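Local structure of uroporphyrinogen III synthase (Thermus thermophilus, 1WCW) at residues Arg18-Phe31 with Thr242-Arg254. The protein probably catalyses the cyclisation of the linear tetrapyrrole hydroxymethylbilane, with inversion of its last ring, to give uroporphyrinogen III in tetrapyrrole biosynthesis. Residues are numbered along the deposited sequence; the frame is centred on the assembly and turned at random.
Sequences RKEAFKALAEKLGF and TERLGSLLQGFKR
Helix 19-28 and the first part of helix 245-260, packed side by side on the parallel five-stranded sheet of one of the two domains, meet through Leu245 and Leu249, which point toward helix 19-28. The axes of the two short helical segments come within 9.9 Å, with a crossing angle of -37°. Leu249 CD1 lies against the backbone of Ala26, 3.9 Å from Ala26 N, while its CD2 reaches Phe22 CE1. Nearer its own backbone, Leu249 CB is met by Leu29 CD1 at 3.5 Å, closer than usual for two carbons.

The strand order 2-1-3-4-5 is that of a doubly wound alpha/beta fold, and this contact joins its first and last helices on one side of the sheet; Phe22 also stacks on Tyr13 of strand 10-13. Polar contacts close both ends. Arg18, bent at chi3, lays one guanidinium face over Leu245 CG, 3.8 Å from the plane. In that plane its NH2 donates to Glu243 O (3.1 Å, N-H...O 166°). An alanine here would lose both, and Glu243 O would probably be left without this donor and Leu245 less covered. At the C-terminal end of helix 19-28, where Gly30 closes a Schellman motif, Lys253 bends at chi4 (87°) to bring NZ 2.8 Å from Leu29 O, nearly in line with the carbonyl bond. Beside it the ring planes of Phe31 and Phe252 are almost parallel, but offset so far that they hardly overlap, with Phe31 CZ 3.8 Å from Phe252 CD2.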
loop_
_atom_site.group_PDB
_atom_site.type_symbol
_atom_site.label_atom_id
_atom_site.label_comp_id
_atom_site.label_asym_id
_atom_site.label_seq_id
_atom_site.Cartn_x
_atom_site.Cartn_y
_atom_site.Cartn_z
ATOM N N ARG A 18 12.766 -1.196 2.152
ATOM C CA ARG A 18 13.807 -2.147 1.808
ATOM C C ARG A 18 14.841 -1.649 0.777
ATOM O O ARG A 18 15.363 -2.415 -0.027
ATOM C CB ARG A 18 13.150 -3.439 1.267
ATOM C CG ARG A 18 12.498 -4.301 2.391
ATOM C CD ARG A 18 12.059 -5.660 1.822
ATOM N NE ARG A 18 10.995 -5.454 0.840
ATOM C CZ ARG A 18 10.457 -6.419 0.092
ATOM N NH1 ARG A 18 9.493 -6.141 -0.781
ATOM N NH2 ARG A 18 10.879 -7.670 0.215
ATOM N N LYS A 19 15.163 -0.370 0.823
ATOM C CA LYS A 19 16.164 0.221 -0.089
ATOM C C LYS A 19 17.507 -0.450 -0.043
ATOM O O LYS A 19 18.170 -0.613 -1.071
ATOM C CB LYS A 19 16.469 1.673 0.325
ATOM C CG LYS A 19 15.351 2.589 0.147
ATOM C CD LYS A 19 15.730 3.985 0.613
ATOM C CE LYS A 19 14.534 4.945 0.569
ATOM N NZ LYS A 19 14.935 6.326 0.988
ATOM N N GLU A 20 18.008 -0.716 1.139
ATOM C CA GLU A 20 19.315 -1.318 1.297
ATOM C C GLU A 20 19.356 -2.736 0.707
ATOM O O GLU A 20 20.348 -3.156 0.063
ATOM C CB GLU A 20 19.659 -1.342 2.799
ATOM C CG GLU A 20 21.109 -1.547 3.203
ATOM C CD GLU A 20 21.356 -1.314 4.747
ATOM O OE1 GLU A 20 20.818 -2.076 5.609
ATOM O OE2 GLU A 20 22.100 -0.362 5.101
ATOM N N ALA A 21 18.274 -3.470 0.903
ATOM C CA ALA A 21 18.247 -4.819 0.376
ATOM C C ALA A 21 18.182 -4.720 -1.141
ATOM O O ALA A 21 18.825 -5.499 -1.840
ATOM C CB ALA A 21 17.031 -5.624 0.913
ATOM N N PHE A 22 17.367 -3.774 -1.643
ATOM C CA PHE A 22 17.250 -3.606 -3.087
ATOM C C PHE A 22 18.624 -3.335 -3.696
ATOM O O PHE A 22 19.029 -3.947 -4.691
ATOM C CB PHE A 22 16.286 -2.471 -3.482
ATOM C CG PHE A 22 16.294 -2.172 -4.946
ATOM C CD1 PHE A 22 15.582 -2.948 -5.833
ATOM C CD2 PHE A 22 17.070 -1.105 -5.448
ATOM C CE1 PHE A 22 15.649 -2.625 -7.244
ATOM C CE2 PHE A 22 17.128 -0.820 -6.794
ATOM C CZ PHE A 22 16.419 -1.566 -7.649
ATOM N N LYS A 23 19.381 -2.394 -3.111
ATOM C CA LYS A 23 20.652 -2.023 -3.644
ATOM C C LYS A 23 21.616 -3.184 -3.658
ATOM O O LYS A 23 22.301 -3.405 -4.645
ATOM C CB LYS A 23 21.232 -0.846 -2.790
ATOM C CG LYS A 23 22.627 -0.432 -3.206
ATOM C CD LYS A 23 23.137 0.729 -2.326
ATOM C CE LYS A 23 24.591 1.068 -2.734
ATOM N NZ LYS A 23 25.626 0.103 -2.295
ATOM N N ALA A 24 21.700 -3.886 -2.542
ATOM C CA ALA A 24 22.611 -5.009 -2.436
ATOM C C ALA A 24 22.316 -6.111 -3.440
ATOM O O ALA A 24 23.224 -6.601 -4.100
ATOM C CB ALA A 24 22.585 -5.577 -1.011
ATOM N N LEU A 25 21.053 -6.505 -3.562
ATOM C CA LEU A 25 20.655 -7.548 -4.443
ATOM C C LEU A 25 20.863 -7.096 -5.887
ATOM O O LEU A 25 21.396 -7.827 -6.739
ATOM C CB LEU A 25 19.180 -7.846 -4.204
ATOM C CG LEU A 25 18.704 -9.297 -4.186
ATOM C CD1 LEU A 25 19.215 -10.041 -5.417
ATOM C CD2 LEU A 25 19.248 -9.916 -2.931
ATOM N N ALA A 26 20.465 -5.860 -6.235
ATOM C CA ALA A 26 20.675 -5.406 -7.587
ATOM C C ALA A 26 22.144 -5.431 -7.999
ATOM O O ALA A 26 22.459 -5.867 -9.122
ATOM C CB ALA A 26 20.085 -3.970 -7.764
ATOM N N GLU A 27 23.023 -4.976 -7.132
ATOM C CA GLU A 27 24.441 -4.999 -7.433
ATOM C C GLU A 27 24.915 -6.434 -7.649
ATOM O O GLU A 27 25.715 -6.688 -8.580
ATOM C CB GLU A 27 25.225 -4.397 -6.278
ATOM C CG GLU A 27 25.022 -2.896 -6.118
ATOM C CD GLU A 27 25.684 -2.308 -4.868
ATOM O OE1 GLU A 27 25.726 -2.995 -3.816
ATOM O OE2 GLU A 27 26.141 -1.136 -4.917
ATOM N N LYS A 28 24.474 -7.356 -6.802
ATOM C CA LYS A 28 24.905 -8.791 -6.965
ATOM C C LYS A 28 24.418 -9.393 -8.265
ATOM O O LYS A 28 25.064 -10.304 -8.856
ATOM C CB LYS A 28 24.393 -9.627 -5.781
ATOM C CG LYS A 28 25.058 -9.303 -4.471
ATOM C CD LYS A 28 24.593 -10.219 -3.352
ATOM C CE LYS A 28 25.354 -9.866 -2.060
ATOM N NZ LYS A 28 24.759 -10.539 -0.847
ATOM N N LEU A 29 23.323 -8.892 -8.794
ATOM C CA LEU A 29 22.775 -9.403 -10.057
ATOM C C LEU A 29 23.306 -8.681 -11.272
ATOM O O LEU A 29 22.905 -8.960 -12.396
ATOM C CB LEU A 29 21.228 -9.318 -10.002
ATOM C CG LEU A 29 20.598 -10.210 -8.935
ATOM C CD1 LEU A 29 19.098 -9.993 -8.886
ATOM C CD2 LEU A 29 20.898 -11.677 -9.215
ATOM N N GLY A 30 24.192 -7.737 -11.055
ATOM C CA GLY A 30 24.760 -7.004 -12.190
ATOM C C GLY A 30 24.044 -5.751 -12.656
ATOM O O GLY A 30 24.356 -5.173 -13.694
ATOM N N PHE A 31 23.060 -5.316 -11.880
ATOM C CA PHE A 31 22.373 -4.065 -12.223
ATOM C C PHE A 31 22.972 -2.863 -11.511
ATOM O O PHE A 31 23.673 -3.015 -10.525
ATOM C CB PHE A 31 20.908 -4.154 -11.767
ATOM C CG PHE A 31 20.046 -5.199 -12.477
ATOM C CD1 PHE A 31 19.548 -6.313 -11.802
ATOM C CD2 PHE A 31 19.646 -5.005 -13.792
ATOM C CE1 PHE A 31 18.655 -7.206 -12.432
ATOM C CE2 PHE A 31 18.752 -5.900 -14.431
ATOM C CZ PHE A 31 18.273 -6.996 -13.716
ATOM N N THR A 242 5.746 -12.733 -5.663
ATOM C CA THR A 242 6.360 -13.378 -4.513
ATOM C C THR A 242 6.739 -12.464 -3.392
ATOM O O THR A 242 7.067 -12.934 -2.300
ATOM C CB THR A 242 7.698 -14.083 -4.865
ATOM O OG1 THR A 242 8.746 -13.103 -5.010
ATOM C CG2 THR A 242 7.571 -14.941 -6.090
ATOM N N GLU A 243 6.757 -11.161 -3.636
ATOM C CA GLU A 243 7.186 -10.279 -2.559
ATOM C C GLU A 243 8.711 -10.430 -2.219
ATOM O O GLU A 243 9.188 -9.807 -1.249
ATOM C CB GLU A 243 6.333 -10.522 -1.295
ATOM C CG GLU A 243 4.815 -10.337 -1.500
ATOM C CD GLU A 243 4.006 -10.449 -0.190
ATOM O OE1 GLU A 243 4.047 -11.515 0.459
ATOM O OE2 GLU A 243 3.312 -9.475 0.198
ATOM N N ARG A 244 9.489 -11.230 -2.976
ATOM C CA ARG A 244 10.937 -11.337 -2.709
ATOM C C ARG A 244 11.653 -10.435 -3.733
ATOM O O ARG A 244 11.370 -10.578 -4.928
ATOM C CB ARG A 244 11.428 -12.778 -2.882
ATOM C CG ARG A 244 10.762 -13.748 -1.886
ATOM C CD ARG A 244 11.607 -15.024 -1.748
ATOM N NE ARG A 244 11.604 -15.780 -3.004
ATOM C CZ ARG A 244 10.539 -16.407 -3.486
ATOM N NH1 ARG A 244 10.628 -17.040 -4.633
ATOM N NH2 ARG A 244 9.407 -16.411 -2.799
ATOM N N LEU A 245 12.522 -9.520 -3.293
ATOM C CA LEU A 245 13.203 -8.606 -4.223
ATOM C C LEU A 245 14.167 -9.362 -5.161
ATOM O O LEU A 245 14.437 -8.951 -6.313
ATOM C CB LEU A 245 13.952 -7.485 -3.441
ATOM C CG LEU A 245 13.006 -6.421 -2.855
ATOM C CD1 LEU A 245 13.802 -5.451 -2.059
ATOM C CD2 LEU A 245 12.230 -5.690 -3.955
ATOM N N GLY A 246 14.585 -10.527 -4.721
ATOM C CA GLY A 246 15.470 -11.336 -5.528
ATOM C C GLY A 246 14.648 -11.906 -6.668
ATOM O O GLY A 246 15.201 -12.034 -7.784
ATOM N N SER A 247 13.384 -12.238 -6.418
ATOM C CA SER A 247 12.544 -12.809 -7.453
ATOM C C SER A 247 12.196 -11.750 -8.529
ATOM O O SER A 247 12.165 -12.009 -9.751
ATOM C CB SER A 247 11.259 -13.398 -6.833
ATOM O OG SER A 247 10.364 -13.871 -7.816
ATOM N N LEU A 248 11.880 -10.557 -8.042
ATOM C CA LEU A 248 11.517 -9.468 -8.907
ATOM C C LEU A 248 12.633 -9.183 -9.892
ATOM O O LEU A 248 12.444 -9.138 -11.133
ATOM C CB LEU A 248 11.330 -8.265 -8.027
ATOM C CG LEU A 248 11.252 -6.946 -8.785
ATOM C CD1 LEU A 248 9.999 -7.017 -9.625
ATOM C CD2 LEU A 248 11.205 -5.778 -7.787
ATOM N N LEU A 249 13.797 -9.012 -9.325
ATOM C CA LEU A 249 14.956 -8.680 -10.112
ATOM C C LEU A 249 15.426 -9.756 -11.032
ATOM O O LEU A 249 15.753 -9.500 -12.195
ATOM C CB LEU A 249 16.122 -8.231 -9.245
ATOM C CG LEU A 249 15.799 -6.891 -8.569
ATOM C CD1 LEU A 249 16.825 -6.607 -7.434
ATOM C CD2 LEU A 249 15.864 -5.788 -9.617
ATOM N N GLN A 250 15.390 -11.014 -10.543
ATOM C CA GLN A 250 15.814 -12.104 -11.364
ATOM C C GLN A 250 14.821 -12.440 -12.432
ATOM O O GLN A 250 15.189 -12.764 -13.576
ATOM C CB GLN A 250 16.089 -13.339 -10.514
ATOM C CG GLN A 250 17.138 -13.000 -9.521
ATOM C CD GLN A 250 17.519 -14.207 -8.768
ATOM O OE1 GLN A 250 18.223 -15.067 -9.312
ATOM N NE2 GLN A 250 17.048 -14.317 -7.522
ATOM N N GLY A 251 13.561 -12.337 -12.071
ATOM C CA GLY A 251 12.512 -12.582 -13.056
ATOM C C GLY A 251 12.582 -11.525 -14.170
ATOM O O GLY A 251 12.463 -11.826 -15.377
ATOM N N PHE A 252 12.800 -10.252 -13.764
ATOM C CA PHE A 252 13.004 -9.222 -14.761
ATOM C C PHE A 252 14.211 -9.486 -15.669
ATOM O O PHE A 252 14.118 -9.356 -16.856
ATOM C CB PHE A 252 13.156 -7.869 -14.054
ATOM C CG PHE A 252 13.590 -6.747 -14.976
ATOM C CD1 PHE A 252 12.838 -6.416 -16.094
ATOM C CD2 PHE A 252 14.728 -6.026 -14.702
ATOM C CE1 PHE A 252 13.225 -5.376 -16.902
ATOM C CE2 PHE A 252 15.130 -4.943 -15.541
ATOM C CZ PHE A 252 14.368 -4.627 -16.627
ATOM N N LYS A 253 15.322 -9.852 -15.078
ATOM C CA LYS A 253 16.539 -10.142 -15.860
ATOM C C LYS A 253 16.282 -11.234 -16.911
ATOM O O LYS A 253 16.658 -11.048 -18.102
ATOM C CB LYS A 253 17.586 -10.587 -14.850
ATOM C CG LYS A 253 18.970 -10.759 -15.425
ATOM C CD LYS A 253 19.920 -11.026 -14.220
ATOM C CE LYS A 253 21.302 -11.315 -14.699
ATOM N NZ LYS A 253 22.036 -10.041 -14.858
ATOM N N ARG A 254 15.600 -12.289 -16.518
ATOM C CA ARG A 254 15.314 -13.346 -17.469
ATOM C C ARG A 254 14.346 -12.878 -18.556
ATOM O O ARG A 254 14.522 -13.158 -19.731
ATOM C CB ARG A 254 14.778 -14.542 -16.698
ATOM C CG ARG A 254 14.475 -15.716 -17.617
ATOM C CD ARG A 254 14.065 -16.878 -16.744
ATOM N NE ARG A 254 13.762 -18.081 -17.530
ATOM C CZ ARG A 254 14.685 -18.914 -17.992
ATOM N NH1 ARG A 254 14.283 -20.000 -18.703
ATOM N NH2 ARG A 254 15.960 -18.704 -17.741
#